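Local coordinates for protein putative primosome component (Streptococcus pyogenes serotype M3, PDB 2QGZ) that probably acts as an ATP-binding helicase loader of the primosome, helping to place the replicative helicase on DNA, at residues T184-F189 and V217-D222. Residues are numbered along the deposited sequence; the frame is centred on the assembly and turned at random.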
loop_
_atom_site.group_PDB
_atom_site.type_symbol
_atom_site.label_atom_id
_atom_site.label_comp_id
_atom_site.label_asym_id
_atom_site.label_seq_id
_atom_site.Cartn_x
_atom_site.Cartn_y
_atom_site.Cartn_z
ATOM N N THR A 184 -6.181 -7.228 4.730
ATOM C CA THR A 184 -5.384 -6.140 4.200
ATOM C C THR A 184 -6.361 -5.089 3.726
ATOM O O THR A 184 -7.483 -5.414 3.340
ATOM C CB THR A 184 -4.523 -6.592 2.986
ATOM O OG1 THR A 184 -3.542 -7.548 3.407
ATOM C CG2 THR A 184 -3.804 -5.403 2.365
ATOM N N THR A 185 -5.946 -3.829 3.775
ATOM C CA THR A 185 -6.787 -2.750 3.297
ATOM C C THR A 185 -6.034 -2.032 2.197
ATOM O O THR A 185 -4.891 -1.607 2.384
ATOM C CB THR A 185 -7.129 -1.736 4.399
ATOM O OG1 THR A 185 -7.950 -2.366 5.387
ATOM C CG2 THR A 185 -7.887 -0.549 3.813
ATOM N N LEU A 186 -6.677 -1.929 1.039
ATOM C CA LEU A 186 -6.109 -1.243 -0.112
ATOM C C LEU A 186 -6.880 0.068 -0.161
ATOM O O LEU A 186 -8.096 0.079 -0.287
ATOM C CB LEU A 186 -6.353 -2.062 -1.376
ATOM C CG LEU A 186 -5.783 -3.481 -1.327
ATOM C CD1 LEU A 186 -6.444 -4.354 -2.380
ATOM C CD2 LEU A 186 -4.294 -3.419 -1.548
ATOM N N LEU A 187 -6.163 1.174 -0.062
ATOM C CA LEU A 187 -6.799 2.476 -0.030
ATOM C C LEU A 187 -6.254 3.457 -1.061
ATOM O O LEU A 187 -5.044 3.628 -1.185
ATOM C CB LEU A 187 -6.639 3.031 1.386
ATOM C CG LEU A 187 -6.964 4.475 1.745
ATOM C CD1 LEU A 187 -7.296 4.546 3.226
ATOM C CD2 LEU A 187 -5.781 5.382 1.404
ATOM N N HIS A 188 -7.147 4.095 -1.809
ATOM C CA HIS A 188 -6.722 5.075 -2.802
ATOM C C HIS A 188 -6.597 6.397 -2.049
ATOM O O HIS A 188 -7.595 7.076 -1.813
ATOM C CB HIS A 188 -7.758 5.196 -3.920
ATOM C CG HIS A 188 -7.303 6.042 -5.068
ATOM N ND1 HIS A 188 -7.944 7.205 -5.437
ATOM C CD2 HIS A 188 -6.260 5.898 -5.922
ATOM C CE1 HIS A 188 -7.314 7.742 -6.470
ATOM N NE2 HIS A 188 -6.290 6.968 -6.783
ATOM N N PHE A 189 -5.368 6.752 -1.679
ATOM C CA PHE A 189 -5.110 7.963 -0.904
ATOM C C PHE A 189 -5.786 9.259 -1.364
ATOM O O PHE A 189 -6.484 9.906 -0.579
ATOM C CB PHE A 189 -3.603 8.215 -0.764
ATOM C CG PHE A 189 -3.275 9.240 0.276
ATOM C CD1 PHE A 189 -3.497 8.972 1.624
ATOM C CD2 PHE A 189 -2.812 10.503 -0.090
ATOM C CE1 PHE A 189 -3.270 9.947 2.591
ATOM C CE2 PHE A 189 -2.579 11.488 0.873
ATOM C CZ PHE A 189 -2.810 11.209 2.211
ATOM N N VAL A 217 -2.261 -5.022 7.682
ATOM C CA VAL A 217 -1.444 -4.589 6.557
ATOM C C VAL A 217 -2.231 -3.531 5.808
ATOM O O VAL A 217 -3.374 -3.760 5.424
ATOM C CB VAL A 217 -1.151 -5.746 5.590
ATOM C CG1 VAL A 217 -0.366 -5.238 4.409
ATOM C CG2 VAL A 217 -0.377 -6.827 6.294
ATOM N N LEU A 218 -1.606 -2.382 5.596
ATOM C CA LEU A 218 -2.252 -1.266 4.927
ATOM C C LEU A 218 -1.492 -0.850 3.670
ATOM O O LEU A 218 -0.259 -0.697 3.696
ATOM C CB LEU A 218 -2.346 -0.083 5.896
ATOM C CG LEU A 218 -2.936 1.206 5.328
ATOM C CD1 LEU A 218 -4.403 0.990 4.949
ATOM C CD2 LEU A 218 -2.811 2.313 6.364
ATOM N N ILE A 219 -2.229 -0.673 2.577
ATOM C CA ILE A 219 -1.645 -0.265 1.312
ATOM C C ILE A 219 -2.187 1.126 0.983
ATOM O O ILE A 219 -3.395 1.295 0.823
ATOM C CB ILE A 219 -2.071 -1.204 0.150
ATOM C CG1 ILE A 219 -1.785 -2.674 0.491
ATOM C CG2 ILE A 219 -1.394 -0.759 -1.145
ATOM C CD1 ILE A 219 -0.335 -3.012 0.681
ATOM N N LEU A 220 -1.308 2.117 0.885
ATOM C CA LEU A 220 -1.734 3.476 0.547
ATOM C C LEU A 220 -1.414 3.731 -0.937
ATOM O O LEU A 220 -0.300 4.131 -1.281
ATOM C CB LEU A 220 -1.005 4.493 1.439
ATOM C CG LEU A 220 -1.244 4.299 2.938
ATOM C CD1 LEU A 220 -0.384 5.254 3.722
ATOM C CD2 LEU A 220 -2.706 4.530 3.271
ATOM N N ASP A 221 -2.394 3.485 -1.805
ATOM C CA ASP A 221 -2.227 3.656 -3.247
ATOM C C ASP A 221 -2.037 5.103 -3.701
ATOM O O ASP A 221 -2.723 6.014 -3.254
ATOM C CB ASP A 221 -3.399 3.020 -3.994
ATOM C CG ASP A 221 -3.296 3.194 -5.497
ATOM O OD1 ASP A 221 -2.256 2.821 -6.083
ATOM O OD2 ASP A 221 -4.268 3.698 -6.100
ATOM N N ASP A 222 -1.095 5.259 -4.625
ATOM C CA ASP A 222 -0.651 6.521 -5.201
ATOM C C ASP A 222 -0.728 7.734 -4.290
ATOM O O ASP A 222 -1.526 8.654 -4.475
ATOM C CB ASP A 222 -1.313 6.808 -6.567
ATOM C CG ASP A 222 -2.735 7.286 -6.450
ATOM O OD1 ASP A 222 -3.214 7.942 -7.405
ATOM O OD2 ASP A 222 -3.377 6.996 -5.417
#
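Two neighbouring parallel strands in the core of a P-loop NTPase sheet, 184-188 and 217-221, meet here and end beside the probable nucleotide site. Four backbone hydrogen bonds alternate in direction between them: Thr185 N to Val217 O, Ile219 N to Thr185 O (2.8 Å), Leu187 N to Ile219 O, and Asp221 N to Leu187 O (2.7 Å). A fifth, Phe189 N to Asp221 O at 3.2 Å, carries the pairing into the first turn of helix 189-197. On one face Leu186 and Ile219 extend alongside each other, with Leu186 CD2 pressed against Ile219 CG1 at 3.3 Å; helix 165-179 packs over Ile219. On the other, the Leu187 and Leu220 side chains project in like direction and touch through their CD2 methyls at 3.7 Å, with helix 237-247 against Leu220.

Polar groups take over at the C-terminal ends. With CG anti to the backbone N (chi1 -172°), the His188 ring reaches across to two carboxylates. Asp221 OD2 lies at the ring edge, 3.0 Å from His188 CD2, while His188 NE2 gives Asp222 OD1 a weak, bent bond of 3.3 Å (129° at the hydrogen). Ser191 OG bonds ND1 and so helps fix the ring's rotation. Thr254 OG1 holds Asp221 OD1, and the Asp221 side chain touches Ser166 of the apparent Walker A motif, close to a bound phosphate. Paired acids after a run of hydrophobic strand residues, the first touching the P-loop, are characteristic of the Walker B motif of P-loop NTPases, AAA+ helicase loaders among them; Asp221 and Asp222 probably fill that place here.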